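Local coordinates for heme-binding protein A (Haemophilus parasuis 29755, PDB 3TPA) that probably binds glutathione as a solute-binding protein of family 5, consistent with a role in capturing it for uptake by an ABC transporter, at residues N33-E45 with Q184-T196. The protein carries 1 engineered substitution. Numbering follows the deposited sequence.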
ATOM      1  N   ASN A  33       6.582   2.612  10.345  1.00 15.70           N
ATOM      2  CA  ASN A  33       7.495   3.741  10.381  1.00 16.60           C
ATOM      3  C   ASN A  33       8.356   3.740  11.653  1.00 21.24           C
ATOM      4  O   ASN A  33       9.483   4.241  11.657  1.00 20.60           O
ATOM      5  CB  ASN A  33       6.705   5.054  10.285  1.00 22.76           C
ATOM      6  CG  ASN A  33       6.165   5.292   8.901  1.00 27.61           C
ATOM      7  OD1 ASN A  33       6.809   4.937   7.921  1.00 20.18           O
ATOM      8  ND2 ASN A  33       4.976   5.889   8.805  1.00 16.12           N
ATOM      9  N   ALA A  34       7.804   3.195  12.731  1.00 18.33           N
ATOM     10  CA  ALA A  34       8.498   3.109  14.020  1.00 17.31           C
ATOM     11  C   ALA A  34       9.345   1.846  14.172  1.00 18.33           C
ATOM     12  O   ALA A  34      10.130   1.746  15.103  1.00 20.32           O
ATOM     13  CB  ALA A  34       7.488   3.180  15.155  1.00 20.23           C
ATOM     14  N   SER A  35       9.172   0.866  13.284  1.00 19.03           N
ATOM     15  CA  SER A  35       9.943  -0.377  13.399  1.00 19.62           C
ATOM     16  C   SER A  35      10.717  -0.758  12.125  1.00 19.26           C
ATOM     17  O   SER A  35      11.887  -0.425  11.975  1.00 21.29           O
ATOM     18  CB  SER A  35       9.040  -1.529  13.842  1.00 22.01           C
ATOM     19  OG  SER A  35       7.956  -1.704  12.945  1.00 21.55           O
ATOM     20  N   SER A  36      10.056  -1.443  11.206  1.00 15.81           N
ATOM     21  CA  SER A  36      10.706  -1.951  10.005  1.00 13.42           C
ATOM     22  C   SER A  36      11.479  -0.870   9.260  1.00 17.55           C
ATOM     23  O   SER A  36      12.532  -1.141   8.678  1.00 17.83           O
ATOM     24  CB  SER A  36       9.668  -2.598   9.081  1.00 17.20           C
ATOM     25  OG  SER A  36       8.476  -1.823   9.084  1.00 20.27           O
ATOM     26  N   GLN A  37      10.954   0.354   9.270  1.00 15.70           N
ATOM     27  CA  GLN A  37      11.499   1.407   8.427  1.00 17.18           C
ATOM     28  C   GLN A  37      12.815   1.940   8.958  1.00 18.82           C
ATOM     29  O   GLN A  37      13.615   2.446   8.185  1.00 16.22           O
ATOM     30  CB  GLN A  37      10.492   2.553   8.204  1.00 17.97           C
ATOM     31  CG  GLN A  37       9.347   2.230   7.238  1.00 14.45           C
ATOM     32  CD  GLN A  37       9.778   2.155   5.774  1.00 16.74           C
ATOM     33  OE1 GLN A  37      10.412   3.065   5.249  1.00 19.03           O
ATOM     34  NE2 GLN A  37       9.415   1.069   5.110  1.00 16.78           N
ATOM     35  N   GLN A  38      13.044   1.827  10.265  1.00 13.69           N
ATOM     36  CA  GLN A  38      14.276   2.361  10.861  1.00 13.01           C
ATOM     37  C   GLN A  38      15.200   1.271  11.410  1.00 20.18           C
ATOM     38  O   GLN A  38      16.426   1.397  11.359  1.00 21.16           O
ATOM     39  CB  GLN A  38      13.951   3.308  12.025  1.00 15.53           C
ATOM     40  CG  GLN A  38      12.750   4.242  11.842  1.00 15.93           C
ATOM     41  CD  GLN A  38      12.779   5.090  10.569  1.00 17.80           C
ATOM     42  OE1 GLN A  38      13.827   5.414  10.020  1.00 17.35           O
ATOM     43  NE2 GLN A  38      11.602   5.455  10.104  1.00 15.27           N
ATOM     44  N   VAL A  39      14.598   0.224  11.968  1.00 13.41           N
ATOM     45  CA  VAL A  39      15.310  -0.754  12.795  1.00 14.90           C
ATOM     46  C   VAL A  39      15.687  -2.064  12.057  1.00 21.81           C
ATOM     47  O   VAL A  39      16.653  -2.729  12.427  1.00 25.44           O
ATOM     48  CB  VAL A  39      14.468  -1.091  14.041  1.00 17.49           C
ATOM     49  CG1 VAL A  39      15.167  -2.128  14.925  1.00 16.28           C
ATOM     50  CG2 VAL A  39      14.160   0.199  14.834  1.00 13.28           C
ATOM     51  N   TYR A  40      14.935  -2.420  11.018  1.00 15.07           N
ATOM     52  CA  TYR A  40      15.115  -3.703  10.319  1.00 17.84           C
ATOM     53  C   TYR A  40      15.535  -3.538   8.852  1.00 22.11           C
ATOM     54  O   TYR A  40      15.538  -2.427   8.325  1.00 17.46           O
ATOM     55  CB  TYR A  40      13.803  -4.492  10.354  1.00 15.62           C
ATOM     56  CG  TYR A  40      13.395  -4.994  11.731  1.00 17.52           C
ATOM     57  CD1 TYR A  40      13.896  -6.187  12.218  1.00 18.95           C
ATOM     58  CD2 TYR A  40      12.485  -4.296  12.523  1.00 18.27           C
ATOM     59  CE1 TYR A  40      13.529  -6.674  13.456  1.00 21.07           C
ATOM     60  CE2 TYR A  40      12.106  -4.783  13.782  1.00 13.75           C
ATOM     61  CZ  TYR A  40      12.640  -5.981  14.236  1.00 19.10           C
ATOM     62  OH  TYR A  40      12.304  -6.511  15.471  1.00 20.10           O
ATOM     63  N   ASN A  41      15.881  -4.662   8.213  1.00 19.46           N
ATOM     64  CA  ASN A  41      16.070  -4.755   6.761  1.00 15.91           C
ATOM     65  C   ASN A  41      15.284  -5.910   6.216  1.00 17.18           C
ATOM     66  O   ASN A  41      14.847  -6.767   6.978  1.00 17.12           O
ATOM     67  CB  ASN A  41      17.535  -4.984   6.399  1.00 11.32           C
ATOM     68  CG  ASN A  41      18.373  -3.741   6.581  1.00 21.32           C
ATOM     69  OD1 ASN A  41      19.274  -3.692   7.418  1.00 20.32           O
ATOM     70  ND2 ASN A  41      18.064  -2.715   5.804  1.00 16.40           N
ATOM     71  N   ARG A  42      15.117  -5.933   4.893  1.00 18.76           N
ATOM     72  CA  ARG A  42      14.495  -7.050   4.191  1.00 13.69           C
ATOM     73  C   ARG A  42      15.519  -7.675   3.256  1.00 14.81           C
ATOM     74  O   ARG A  42      16.580  -7.112   3.048  1.00 14.25           O
ATOM     75  CB  ARG A  42      13.296  -6.560   3.363  1.00 13.68           C
ATOM     76  CG  ARG A  42      11.980  -6.397   4.136  1.00 21.35           C
ATOM     77  CD  ARG A  42      12.057  -5.401   5.295  1.00 13.57           C
ATOM     78  NE  ARG A  42      12.444  -4.072   4.841  1.00 14.15           N
ATOM     79  CZ  ARG A  42      12.781  -3.086   5.659  1.00 21.19           C
ATOM     80  NH1 ARG A  42      12.763  -3.296   6.961  1.00 15.07           N
ATOM     81  NH2 ARG A  42      13.136  -1.901   5.182  1.00 18.35           N
ATOM     82  N   LEU A  43      15.193  -8.838   2.688  1.00 15.51           N
ATOM     83  CA  LEU A  43      16.085  -9.531   1.759  1.00 14.06           C
ATOM     84  C   LEU A  43      16.465  -8.615   0.595  1.00 14.66           C
ATOM     85  O   LEU A  43      17.651  -8.432   0.300  1.00 16.77           O
ATOM     86  CB  LEU A  43      15.451 -10.832   1.253  1.00 16.35           C
ATOM     87  CG  LEU A  43      15.524 -12.021   2.225  1.00 18.29           C
ATOM     88  CD1 LEU A  43      14.676 -13.180   1.738  1.00 17.14           C
ATOM     89  CD2 LEU A  43      16.985 -12.460   2.414  1.00 17.47           C
ATOM     90  N   VAL A  44      15.454  -8.033  -0.043  1.00 11.07           N
ATOM     91  CA  VAL A  44      15.648  -6.958  -1.022  1.00 12.95           C
ATOM     92  C   VAL A  44      14.809  -5.753  -0.594  1.00 15.99           C
ATOM     93  O   VAL A  44      13.811  -5.913   0.112  1.00 18.38           O
ATOM     94  CB  VAL A  44      15.261  -7.401  -2.453  1.00 15.02           C
ATOM     95  CG1 VAL A  44      16.010  -8.675  -2.836  1.00 18.02           C
ATOM     96  CG2 VAL A  44      13.733  -7.619  -2.563  1.00  8.54           C
ATOM     97  N   GLU A  45      15.214  -4.549  -0.995  1.00 13.41           N
ATOM     98  CA  GLU A  45      14.551  -3.326  -0.541  1.00 17.11           C
ATOM     99  C   GLU A  45      14.093  -2.511  -1.741  1.00 17.68           C
ATOM    100  O   GLU A  45      14.716  -2.571  -2.787  1.00 15.02           O
ATOM    101  CB  GLU A  45      15.537  -2.463   0.252  1.00 22.19           C
ATOM    102  CG  GLU A  45      16.338  -3.205   1.311  1.00 26.09           C
ATOM    103  CD  GLU A  45      15.582  -3.341   2.602  1.00 27.80           C
ATOM    104  OE1 GLU A  45      16.219  -3.606   3.645  1.00 19.19           O
ATOM    105  OE2 GLU A  45      14.345  -3.174   2.574  1.00 30.11           O
ATOM    106  N   GLN A 184       8.528  -6.448  21.414  1.00 32.50           N
ATOM    107  CA  GLN A 184       8.424  -5.189  22.148  1.00 28.62           C
ATOM    108  C   GLN A 184       9.719  -4.408  22.200  1.00 27.03           C
ATOM    109  O   GLN A 184       9.697  -3.190  22.340  1.00 26.62           O
ATOM    110  CB  GLN A 184       7.927  -5.440  23.574  1.00 30.76           C
ATOM    111  CG  GLN A 184       6.525  -6.019  23.628  1.00 32.85           C
ATOM    112  CD  GLN A 184       6.194  -6.578  24.989  1.00 38.96           C
ATOM    113  OE1 GLN A 184       6.976  -6.449  25.929  1.00 45.92           O
ATOM    114  NE2 GLN A 184       5.035  -7.209  25.105  1.00 32.00           N
ATOM    115  N   GLN A 185      10.844  -5.109  22.101  1.00 23.45           N
ATOM    116  CA  GLN A 185      12.156  -4.469  22.138  1.00 24.14           C
ATOM    117  C   GLN A 185      12.917  -4.898  20.897  1.00 23.08           C
ATOM    118  O   GLN A 185      13.739  -5.816  20.944  1.00 20.17           O
ATOM    119  CB  GLN A 185      12.921  -4.876  23.399  1.00 23.69           C
ATOM    120  CG  GLN A 185      12.071  -4.851  24.649  1.00 33.27           C
ATOM    121  CD  GLN A 185      11.823  -3.449  25.149  1.00 44.36           C
ATOM    122  OE1 GLN A 185      12.577  -2.525  24.834  1.00 46.74           O
ATOM    123  NE2 GLN A 185      10.762  -3.279  25.935  1.00 50.00           N
ATOM    124  N   PRO A 186      12.633  -4.236  19.772  1.00 24.51           N
ATOM    125  CA  PRO A 186      13.118  -4.720  18.472  1.00 21.37           C
ATOM    126  C   PRO A 186      14.629  -4.643  18.309  1.00 24.75           C
ATOM    127  O   PRO A 186      15.264  -3.675  18.726  1.00 28.89           O
ATOM    128  CB  PRO A 186      12.404  -3.803  17.463  1.00 22.50           C
ATOM    129  CG  PRO A 186      12.030  -2.567  18.266  1.00 24.31           C
ATOM    130  CD  PRO A 186      11.736  -3.074  19.645  1.00 22.95           C
ATOM    131  N   ILE A 187      15.189  -5.689  17.706  1.00 18.99           N
ATOM    132  CA  ILE A 187      16.614  -5.790  17.402  1.00 13.41           C
ATOM    133  C   ILE A 187      16.676  -6.144  15.931  1.00 18.97           C
ATOM    134  O   ILE A 187      16.080  -7.127  15.505  1.00 20.05           O
ATOM    135  CB  ILE A 187      17.282  -6.930  18.205  1.00 19.49           C
ATOM    136  CG1 ILE A 187      17.574  -6.495  19.646  1.00 20.54           C
ATOM    137  CG2 ILE A 187      18.556  -7.436  17.513  1.00 16.67           C
ATOM    138  CD1 ILE A 187      18.616  -5.394  19.755  1.00 18.17           C
ATOM    139  N   GLY A 188      17.390  -5.354  15.142  1.00 18.20           N
ATOM    140  CA  GLY A 188      17.532  -5.688  13.743  1.00 13.78           C
ATOM    141  C   GLY A 188      18.891  -5.366  13.192  1.00 20.11           C
ATOM    142  O   GLY A 188      19.849  -5.165  13.932  1.00 21.99           O
ATOM    143  N   THR A 189      18.977  -5.330  11.872  1.00 18.18           N
ATOM    144  CA  THR A 189      20.235  -5.007  11.221  1.00 20.27           C
ATOM    145  C   THR A 189      20.203  -3.580  10.686  1.00 19.45           C
ATOM    146  O   THR A 189      21.167  -3.130  10.077  1.00 17.25           O
ATOM    147  CB  THR A 189      20.522  -5.973  10.046  1.00 20.84           C
ATOM    148  OG1 THR A 189      19.460  -5.891   9.083  1.00 18.30           O
ATOM    149  CG2 THR A 189      20.637  -7.410  10.548  1.00 15.53           C
ATOM    150  N   GLY A 190      19.087  -2.884  10.925  1.00 14.41           N
ATOM    151  CA  GLY A 190      18.795  -1.622  10.270  1.00 11.09           C
ATOM    152  C   GLY A 190      19.634  -0.423  10.676  1.00 19.14           C
ATOM    153  O   GLY A 190      20.473  -0.504  11.567  1.00 19.86           O
ATOM    154  N   PRO A 191      19.399   0.715  10.006  1.00 22.74           N
ATOM    155  CA  PRO A 191      20.183   1.953  10.163  1.00 21.22           C
ATOM    156  C   PRO A 191      19.993   2.663  11.496  1.00 25.17           C
ATOM    157  O   PRO A 191      20.836   3.491  11.835  1.00 21.39           O
ATOM    158  CB  PRO A 191      19.685   2.834   9.003  1.00 21.44           C
ATOM    159  CG  PRO A 191      18.317   2.296   8.675  1.00 20.31           C
ATOM    160  CD  PRO A 191      18.416   0.813   8.910  1.00 20.27           C
ATOM    161  N   PHE A 192      18.926   2.359  12.234  1.00 17.32           N
ATOM    162  CA  PHE A 192      18.715   2.961  13.547  1.00 17.30           C
ATOM    163  C   PHE A 192      18.455   1.909  14.613  1.00 26.07           C
ATOM    164  O   PHE A 192      17.884   0.851  14.337  1.00 21.05           O
ATOM    165  CB  PHE A 192      17.574   3.989  13.516  1.00 16.05           C
ATOM    166  CG  PHE A 192      17.854   5.171  12.624  1.00 16.38           C
ATOM    167  CD1 PHE A 192      18.580   6.254  13.095  1.00 23.78           C
ATOM    168  CD2 PHE A 192      17.405   5.192  11.316  1.00 23.36           C
ATOM    169  CE1 PHE A 192      18.849   7.338  12.284  1.00 22.96           C
ATOM    170  CE2 PHE A 192      17.674   6.271  10.492  1.00 24.19           C
ATOM    171  CZ  PHE A 192      18.403   7.351  10.986  1.00 23.22           C
ATOM    172  N   ILE A 193      18.896   2.218  15.829  1.00 22.26           N
ATOM    173  CA  ILE A 193      18.741   1.357  16.996  1.00 25.08           C
ATOM    174  C   ILE A 193      17.665   1.899  17.933  1.00 24.97           C
ATOM    175  O   ILE A 193      17.698   3.069  18.327  1.00 28.23           O
ATOM    176  CB  ILE A 193      20.055   1.299  17.779  1.00 30.52           C
ATOM    177  CG1 ILE A 193      21.152   0.641  16.925  1.00 32.14           C
ATOM    178  CG2 ILE A 193      19.853   0.564  19.109  1.00 25.94           C
ATOM    179  CD1 ILE A 193      22.560   0.893  17.438  1.00 37.56           C
ATOM    180  N   PHE A 194      16.705   1.057  18.281  1.00 18.75           N
ATOM    181  CA  PHE A 194      15.665   1.429  19.236  1.00 19.23           C
ATOM    182  C   PHE A 194      16.275   1.623  20.630  1.00 29.30           C
ATOM    183  O   PHE A 194      16.807   0.680  21.224  1.00 27.53           O
ATOM    184  CB  PHE A 194      14.588   0.335  19.242  1.00 23.75           C
ATOM    185  CG  PHE A 194      13.515   0.506  20.289  1.00 22.42           C
ATOM    186  CD1 PHE A 194      12.440   1.353  20.078  1.00 28.31           C
ATOM    187  CD2 PHE A 194      13.561  -0.226  21.467  1.00 24.61           C
ATOM    188  CE1 PHE A 194      11.441   1.490  21.038  1.00 28.89           C
ATOM    189  CE2 PHE A 194      12.571  -0.098  22.427  1.00 25.57           C
ATOM    190  CZ  PHE A 194      11.510   0.759  22.217  1.00 28.82           C
ATOM    191  N   GLN A 195      16.186   2.842  21.153  1.00 25.31           N
ATOM    192  CA  GLN A 195      16.688   3.132  22.491  1.00 30.31           C
ATOM    193  C   GLN A 195      15.849   2.409  23.540  1.00 33.86           C
ATOM    194  O   GLN A 195      14.637   2.604  23.616  1.00 44.48           O
ATOM    195  CB  GLN A 195      16.677   4.640  22.753  1.00 20.00           C
ATOM    196  CG  GLN A 195      17.816   5.125  23.633  1.00 20.00           C
ATOM    197  CD  GLN A 195      17.753   6.616  23.897  1.00 20.00           C
ATOM    198  OE1 GLN A 195      18.630   7.371  23.476  1.00 20.00           O
ATOM    199  NE2 GLN A 195      16.713   7.050  24.600  1.00 20.00           N
ATOM    200  N   THR A 196      16.498   1.573  24.346  1.00 40.19           N
ATOM    201  CA  THR A 196      15.787   0.787  25.364  1.00 50.75           C
ATOM    202  C   THR A 196      15.210   1.654  26.481  1.00 57.59           C
ATOM    203  O   THR A 196      14.180   1.322  27.071  1.00 60.35           O
ATOM    204  CB  THR A 196      16.676  -0.327  25.974  1.00 65.60           C
ATOM    205  OG1 THR A 196      16.261  -0.586  27.321  1.00 67.99           O
ATOM    206  CG2 THR A 196      18.140   0.088  25.982  1.00 64.61           C
TER
HETATM  207  O   HOH W   1      13.240  -7.978  17.427  1.00 14.40           O
HETATM  208  O   HOH W   2      16.751  -6.736  10.013  1.00 13.80           O
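Val39 O is approached by two groups: Gly190 N donates to it at 2.9 Å, from well above the carbonyl plane, and a CA-H of Gly188 adds a CA-H...O contact. Both glycines belong to the Gly-Thr-Gly-Pro turn familiar from family 5 solute-binding proteins, which leads into strand 192-194, the edge of a mixed sheet. Facing it, the short, weakly bonded helical turn at about 36-39 leads through Tyr40 and Asn41 toward strand 44-46, the edge of a second, antiparallel sheet, so the contact ties together two sheets of the periplasmic-binding-protein fold. Without side chains, the two glycines let the backbones close in, with the CA atoms of Tyr40 and Gly190 4.2 Å apart.

Gln38 O takes a hydrogen bond from Phe192 N at 2.8 Å, while Val39 CA reaches back to Phe192 O in a nearly straight CA-H...O contact (161° at the hydrogen). The Gln38 side chain, bent at chi2, runs alongside Phe192 with its amide plane 60° from the ring; its NE2 bonds to Asn33 O and also to Thr505 O, fixing the amide's rotation.

Tyr40 crosses Pro186 at about a right angle, its CE2 3.8 Å from Pro186 CB, and Val39 CG1 lies over one face of the phenol ring, toward its rim. The tyrosine OH and Ile187 N share a water, and a second water accepts from the backbone N of Asn41 and of Thr189.

Between the two glycines, Thr189 places OG1 between its own N and carbonyl carbon (chi1 59°) and donates to Asn41 OD1 at 2.8 Å, in the carbonyl plane and on a lone pair. The same amide's ND2 is held by Glu45 OE1 at 3.0 Å, an oxygen that Arg42 N reaches from the opposite face of the carboxylate.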